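Local coordinates for glycoside hydrolase, GH17 family (Formosa sp. Hel1_33_131, PDB 6FCG), which probably acts as an endo-laminarinase, hydrolysing internal beta-1,3-glucosidic bonds of the algal storage glucan laminarin, at residues A214-G219 with E233-L238; E226-L231 with A289-S294. All coordinates share one frame; numbering follows the deposited sequence.

Contact 1 of 2, residues A214-G219 with E233-L238; sequences ASWGGG and EAVDYL
This is a buried, wholly apolar contact in the beta-alpha-beta crossover that links neighbouring parallel strands of the TIM barrel: Trp216, on the short helix after strand 206-212, meets Leu238, at the start of strand 238-241, and Val235, just past helix 226-234. Leu238 lies over one face of the indole. Its CG stands 3.8 Å from the centroid of the Trp216 six-membered ring, 10° off the ring normal, a CH-pi contact. The CD2 branch of Leu238 lies over the CD2-CE3 side of the six-membered ring, 3.5 Å from Trp216 CE3. Val235 points head-on towards the indole and meets its edge, near the ring plane, with CG1 4.1 Å from Trp216 CH2. With CG anti to the carbonyl carbon (chi1 -80°), the indole extends from its helix towards the strand, and its NE1 hydrogen-bonds to the carbonyl O of Ser239. An alanine here is likely to leave a gap beneath Leu238 and beside Val235, and the O of Ser239 without its indole donor. Leu228, Leu231 and Ile232 of helix 226-234 also pack on the indole, as do Ser209 and Asp211 of strand 206-212, while Val235 touches Val189 of helix 182-197.

Contact 2 of 2, residues E226-L231 with A289-S294; sequences EDLTKL and ASYIKS
The carbonyl O of Tyr291, whose ring reaches across to Leu228, accepts a 2.7 Å hydrogen bond from the hydroxyl OG of Ser294, three residues further along the same segment. The donor approaches at a C=O...donor angle of 133° and is tilted 19° from the carbonyl plane. The hydroxyl thus turns back to a carbonyl three residues earlier, and the bond stays within the segment 289-294. Between the two helices the contact is light. The CD2 methyl of Leu228 lies 4.2 Å from Tyr291 CE2, approaching the phenol obliquely. Tyr291 has CG anti to its backbone nitrogen (chi1 -176°), which swings the ring out from helix 266-294 towards helix 226-234. Beyond it, the hydroxyls Thr229 OG1 and Tyr291 OH come no closer than 4.2 Å, too far for a hydrogen bond. The nearest CA atoms, those of Thr229 and Ile292, are 8.3 Å apart, and the facing segments bury just 83 Å² in all. The phenol also stacks with the ring of His224, just ahead of helix 226-234. On helix 226-234 the charged groups bond among themselves. Lys230 NZ pairs with Glu226 OE2 at 3.5 Å, and a long salt bridge of 3.9 Å joins the same NZ to Asp227 OD1. Ser290, one residue before Tyr291, packs on Asn135 of the second subunit. Glu226, Asp227 and Lys230, and the Ser294 hydroxyl, find partners within their own segments, and no hydrogen bond or salt bridge spans the two; what joins these barrel helices here is weak, non-directional packing of a leucine methyl on a tyrosine ring.

Both contacts involve helix 226-234 and its surroundings, and their centres are only 6 Å apart. Contact 1 is the deeper: all its touching residues are buried, and it joins helix 214-218, by one indole, to the start of a barrel strand at the face and to the residue just past helix 226-234 at the edge. Contact 2 lies further out, partly buried, and sets two helices side by side with about half the buried area; partly or fully exposed charged and hydroxyl groups lie around its small apolar patch. The two meet directly, as Ser215 O lies 3.4 Å from Leu228 CD1 and the carbonyl O of Gly217 packs against Tyr291 CG, so the two contacts adjoin.

Contact 1 of 2, residues A214-G219 with E233-L238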
loop_
_atom_site.group_PDB
_atom_site.type_symbol
_atom_site.label_atom_id
_atom_site.label_comp_id
_atom_site.label_asym_id
_atom_site.label_seq_id
_atom_site.Cartn_x
_atom_site.Cartn_y
_atom_site.Cartn_z
ATOM N N ALA A 214 -17.303 -23.973 -18.216
ATOM C CA ALA A 214 -18.014 -24.377 -17.007
ATOM C C ALA A 214 -19.515 -24.534 -17.258
ATOM O O ALA A 214 -20.152 -25.417 -16.705
ATOM C CB ALA A 214 -17.751 -23.372 -15.877
ATOM N N SER A 215 -20.069 -23.677 -18.092
ATOM C CA SER A 215 -21.491 -23.761 -18.463
ATOM C C SER A 215 -21.836 -25.043 -19.210
ATOM O O SER A 215 -22.937 -25.538 -19.107
ATOM C CB SER A 215 -21.884 -22.567 -19.341
ATOM O OG SER A 215 -21.547 -21.355 -18.704
ATOM N N TRP A 216 -20.869 -25.566 -19.944
ATOM C CA TRP A 216 -21.024 -26.819 -20.633
ATOM C C TRP A 216 -20.652 -28.007 -19.789
ATOM O O TRP A 216 -20.518 -29.112 -20.307
ATOM C CB TRP A 216 -20.185 -26.826 -21.922
ATOM C CG TRP A 216 -20.830 -26.096 -23.081
ATOM C CD1 TRP A 216 -20.323 -25.008 -23.756
ATOM C CD2 TRP A 216 -22.077 -26.398 -23.674
ATOM N NE1 TRP A 216 -21.197 -24.626 -24.743
ATOM C CE2 TRP A 216 -22.269 -25.486 -24.730
ATOM C CE3 TRP A 216 -23.037 -27.375 -23.441
ATOM C CZ2 TRP A 216 -23.396 -25.522 -25.551
ATOM C CZ3 TRP A 216 -24.177 -27.408 -24.257
ATOM C CH2 TRP A 216 -24.344 -26.477 -25.291
ATOM N N GLY A 217 -20.489 -27.812 -18.485
ATOM C CA GLY A 217 -20.234 -28.917 -17.564
ATOM C C GLY A 217 -18.791 -29.248 -17.243
ATOM O O GLY A 217 -18.551 -30.201 -16.539
ATOM N N GLY A 218 -17.839 -28.460 -17.711
ATOM C CA GLY A 218 -16.430 -28.767 -17.482
ATOM C C GLY A 218 -15.795 -28.179 -16.227
ATOM O O GLY A 218 -14.571 -28.204 -16.103
ATOM N N GLY A 219 -16.592 -27.626 -15.320
ATOM C CA GLY A 219 -16.045 -26.958 -14.120
ATOM C C GLY A 219 -16.891 -27.309 -12.896
ATOM O O GLY A 219 -17.120 -28.471 -12.624
ATOM N N GLU A 233 -27.790 -32.841 -25.569
ATOM C CA GLU A 233 -28.479 -33.691 -26.570
ATOM C C GLU A 233 -29.026 -32.902 -27.739
ATOM O O GLU A 233 -28.938 -33.355 -28.847
ATOM C CB GLU A 233 -29.672 -34.524 -25.983
ATOM C CG GLU A 233 -29.273 -35.840 -25.208
ATOM C CD GLU A 233 -28.662 -36.974 -26.048
ATOM O OE1 GLU A 233 -28.205 -36.785 -27.183
ATOM O OE2 GLU A 233 -28.550 -38.099 -25.516
ATOM N N ALA A 234 -29.619 -31.743 -27.488
ATOM C CA ALA A 234 -30.334 -31.001 -28.530
ATOM C C ALA A 234 -29.434 -30.294 -29.530
ATOM O O ALA A 234 -29.795 -30.211 -30.700
ATOM C CB ALA A 234 -31.288 -29.996 -27.905
ATOM N N VAL A 235 -28.278 -29.786 -29.098
ATOM C CA VAL A 235 -27.377 -29.038 -30.013
ATOM C C VAL A 235 -26.692 -29.947 -31.026
ATOM O O VAL A 235 -26.553 -31.142 -30.790
ATOM C CB VAL A 235 -26.277 -28.214 -29.271
ATOM C CG1 VAL A 235 -26.912 -27.137 -28.423
ATOM C CG2 VAL A 235 -25.342 -29.078 -28.444
ATOM N N ASP A 236 -26.291 -29.393 -32.159
ATOM C CA ASP A 236 -25.515 -30.172 -33.141
ATOM C C ASP A 236 -24.064 -30.271 -32.709
ATOM O O ASP A 236 -23.414 -31.285 -32.976
ATOM C CB ASP A 236 -25.642 -29.582 -34.535
ATOM C CG ASP A 236 -27.051 -29.717 -35.092
ATOM O OD1 ASP A 236 -27.450 -30.846 -35.413
ATOM O OD2 ASP A 236 -27.770 -28.684 -35.239
ATOM N N TYR A 237 -23.554 -29.234 -32.029
ATOM C CA TYR A 237 -22.225 -29.273 -31.406
ATOM C C TYR A 237 -22.142 -28.316 -30.216
ATOM O O TYR A 237 -23.052 -27.523 -30.005
ATOM C CB TYR A 237 -21.148 -28.934 -32.446
ATOM C CG TYR A 237 -20.983 -27.447 -32.784
ATOM C CD1 TYR A 237 -21.813 -26.824 -33.690
ATOM C CD2 TYR A 237 -19.958 -26.689 -32.217
ATOM C CE1 TYR A 237 -21.637 -25.483 -34.019
ATOM C CE2 TYR A 237 -19.776 -25.359 -32.536
ATOM C CZ TYR A 237 -20.621 -24.751 -33.429
ATOM O OH TYR A 237 -20.448 -23.419 -33.769
ATOM N N LEU A 238 -21.027 -28.374 -29.479
ATOM C CA LEU A 238 -20.759 -27.489 -28.348
ATOM C C LEU A 238 -19.720 -26.452 -28.726
ATOM O O LEU A 238 -18.605 -26.801 -29.088
ATOM C CB LEU A 238 -20.257 -28.274 -27.128
ATOM C CG LEU A 238 -21.289 -29.083 -26.322
ATOM C CD1 LEU A 238 -21.727 -30.344 -27.067
ATOM C CD2 LEU A 238 -20.714 -29.481 -24.973
#

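Contact 2 of 2, residues E226-L231 with A289-S294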
loop_
_atom_site.group_PDB
_atom_site.type_symbol
_atom_site.label_atom_id
_atom_site.label_comp_id
_atom_site.label_asym_id
_atom_site.label_seq_id
_atom_site.Cartn_x
_atom_site.Cartn_y
_atom_site.Cartn_z
ATOM N N GLU A 226 -30.257 -31.531 -14.949
ATOM C CA GLU A 226 -30.979 -32.211 -16.017
ATOM C C GLU A 226 -31.106 -31.358 -17.299
ATOM O O GLU A 226 -30.824 -31.873 -18.393
ATOM C CB GLU A 226 -32.353 -32.635 -15.462
ATOM C CG GLU A 226 -33.452 -33.158 -16.432
ATOM C CD GLU A 226 -33.713 -34.661 -16.409
ATOM O OE1 GLU A 226 -33.070 -35.415 -15.646
ATOM O OE2 GLU A 226 -34.586 -35.093 -17.200
ATOM N N ASP A 227 -31.495 -30.080 -17.167
ATOM C CA ASP A 227 -31.674 -29.214 -18.349
ATOM C C ASP A 227 -30.418 -29.069 -19.214
ATOM O O ASP A 227 -30.524 -29.008 -20.430
ATOM C CB ASP A 227 -32.247 -27.852 -17.975
ATOM C CG ASP A 227 -33.724 -27.920 -17.581
ATOM O OD1 ASP A 227 -34.462 -28.772 -18.116
ATOM O OD2 ASP A 227 -34.162 -27.122 -16.732
ATOM N N LEU A 228 -29.239 -29.070 -18.598
ATOM C CA LEU A 228 -27.972 -29.048 -19.342
ATOM C C LEU A 228 -27.746 -30.318 -20.123
ATOM O O LEU A 228 -27.283 -30.268 -21.241
ATOM C CB LEU A 228 -26.767 -28.825 -18.421
ATOM C CG LEU A 228 -25.396 -28.928 -19.088
ATOM C CD1 LEU A 228 -25.214 -27.867 -20.160
ATOM C CD2 LEU A 228 -24.286 -28.777 -18.064
ATOM N N THR A 229 -28.042 -31.462 -19.519
ATOM C CA THR A 229 -27.937 -32.750 -20.236
ATOM C C THR A 229 -28.814 -32.719 -21.508
ATOM O O THR A 229 -28.348 -33.117 -22.569
ATOM C CB THR A 229 -28.248 -33.968 -19.318
ATOM O OG1 THR A 229 -27.226 -34.071 -18.311
ATOM C CG2 THR A 229 -28.289 -35.260 -20.095
ATOM N N LYS A 230 -30.043 -32.232 -21.393
ATOM C CA LYS A 230 -30.957 -32.152 -22.527
ATOM C C LYS A 230 -30.455 -31.180 -23.589
ATOM O O LYS A 230 -30.636 -31.437 -24.790
ATOM C CB LYS A 230 -32.376 -31.727 -22.101
ATOM C CG LYS A 230 -33.047 -32.688 -21.137
ATOM C CD LYS A 230 -34.556 -32.567 -21.135
ATOM C CE LYS A 230 -35.093 -33.295 -19.921
ATOM N NZ LYS A 230 -35.643 -32.333 -18.985
ATOM N N LEU A 231 -29.849 -30.072 -23.151
ATOM C CA LEU A 231 -29.260 -29.118 -24.070
ATOM C C LEU A 231 -28.102 -29.717 -24.849
ATOM O O LEU A 231 -27.989 -29.518 -26.054
ATOM C CB LEU A 231 -28.767 -27.878 -23.321
ATOM C CG LEU A 231 -28.079 -26.813 -24.182
ATOM C CD1 LEU A 231 -29.042 -26.223 -25.199
ATOM C CD2 LEU A 231 -27.533 -25.721 -23.298
ATOM N N ALA A 289 -15.219 -32.279 -22.825
ATOM C CA ALA A 289 -15.276 -33.579 -23.505
ATOM C C ALA A 289 -15.474 -34.753 -22.534
ATOM O O ALA A 289 -16.246 -35.653 -22.819
ATOM C CB ALA A 289 -14.028 -33.813 -24.357
ATOM N N SER A 290 -14.777 -34.726 -21.401
ATOM C CA SER A 290 -14.964 -35.716 -20.328
ATOM C C SER A 290 -16.356 -35.727 -19.748
ATOM O O SER A 290 -16.915 -36.792 -19.469
ATOM C CB SER A 290 -13.990 -35.473 -19.191
ATOM O OG SER A 290 -12.708 -35.856 -19.594
ATOM N N TYR A 291 -16.919 -34.545 -19.557
ATOM C CA TYR A 291 -18.256 -34.462 -18.993
ATOM C C TYR A 291 -19.310 -35.086 -19.914
ATOM O O TYR A 291 -20.163 -35.846 -19.437
ATOM C CB TYR A 291 -18.643 -33.018 -18.595
ATOM C CG TYR A 291 -20.000 -33.003 -17.919
ATOM C CD1 TYR A 291 -20.183 -33.637 -16.689
ATOM C CD2 TYR A 291 -21.094 -32.418 -18.526
ATOM C CE1 TYR A 291 -21.423 -33.664 -16.081
ATOM C CE2 TYR A 291 -22.333 -32.440 -17.927
ATOM C CZ TYR A 291 -22.494 -33.068 -16.707
ATOM O OH TYR A 291 -23.733 -33.089 -16.134
ATOM N N ILE A 292 -19.247 -34.797 -21.212
ATOM C CA ILE A 292 -20.265 -35.315 -22.153
ATOM C C ILE A 292 -20.070 -36.826 -22.325
ATOM O O ILE A 292 -21.043 -37.567 -22.368
ATOM C CB ILE A 292 -20.423 -34.543 -23.497
ATOM C CG1 ILE A 292 -19.259 -34.846 -24.461
ATOM C CG2 ILE A 292 -20.666 -33.037 -23.224
ATOM C CD1 ILE A 292 -19.114 -33.949 -25.678
ATOM N N LYS A 293 -18.819 -37.288 -22.314
ATOM C CA LYS A 293 -18.525 -38.725 -22.325
ATOM C C LYS A 293 -19.163 -39.432 -21.124
ATOM O O LYS A 293 -19.757 -40.485 -21.289
ATOM C CB LYS A 293 -17.014 -38.993 -22.343
ATOM C CG LYS A 293 -16.671 -40.431 -22.698
ATOM C CD LYS A 293 -15.179 -40.713 -22.580
ATOM C CE LYS A 293 -14.846 -42.059 -23.210
ATOM N NZ LYS A 293 -13.450 -42.471 -22.906
ATOM N N SER A 294 -19.077 -38.826 -19.939
ATOM C CA SER A 294 -19.710 -39.375 -18.720
ATOM C C SER A 294 -21.242 -39.458 -18.814
ATOM O O SER A 294 -21.838 -40.282 -18.170
ATOM C CB SER A 294 -19.303 -38.569 -17.474
ATOM O OG SER A 294 -20.169 -37.461 -17.245
#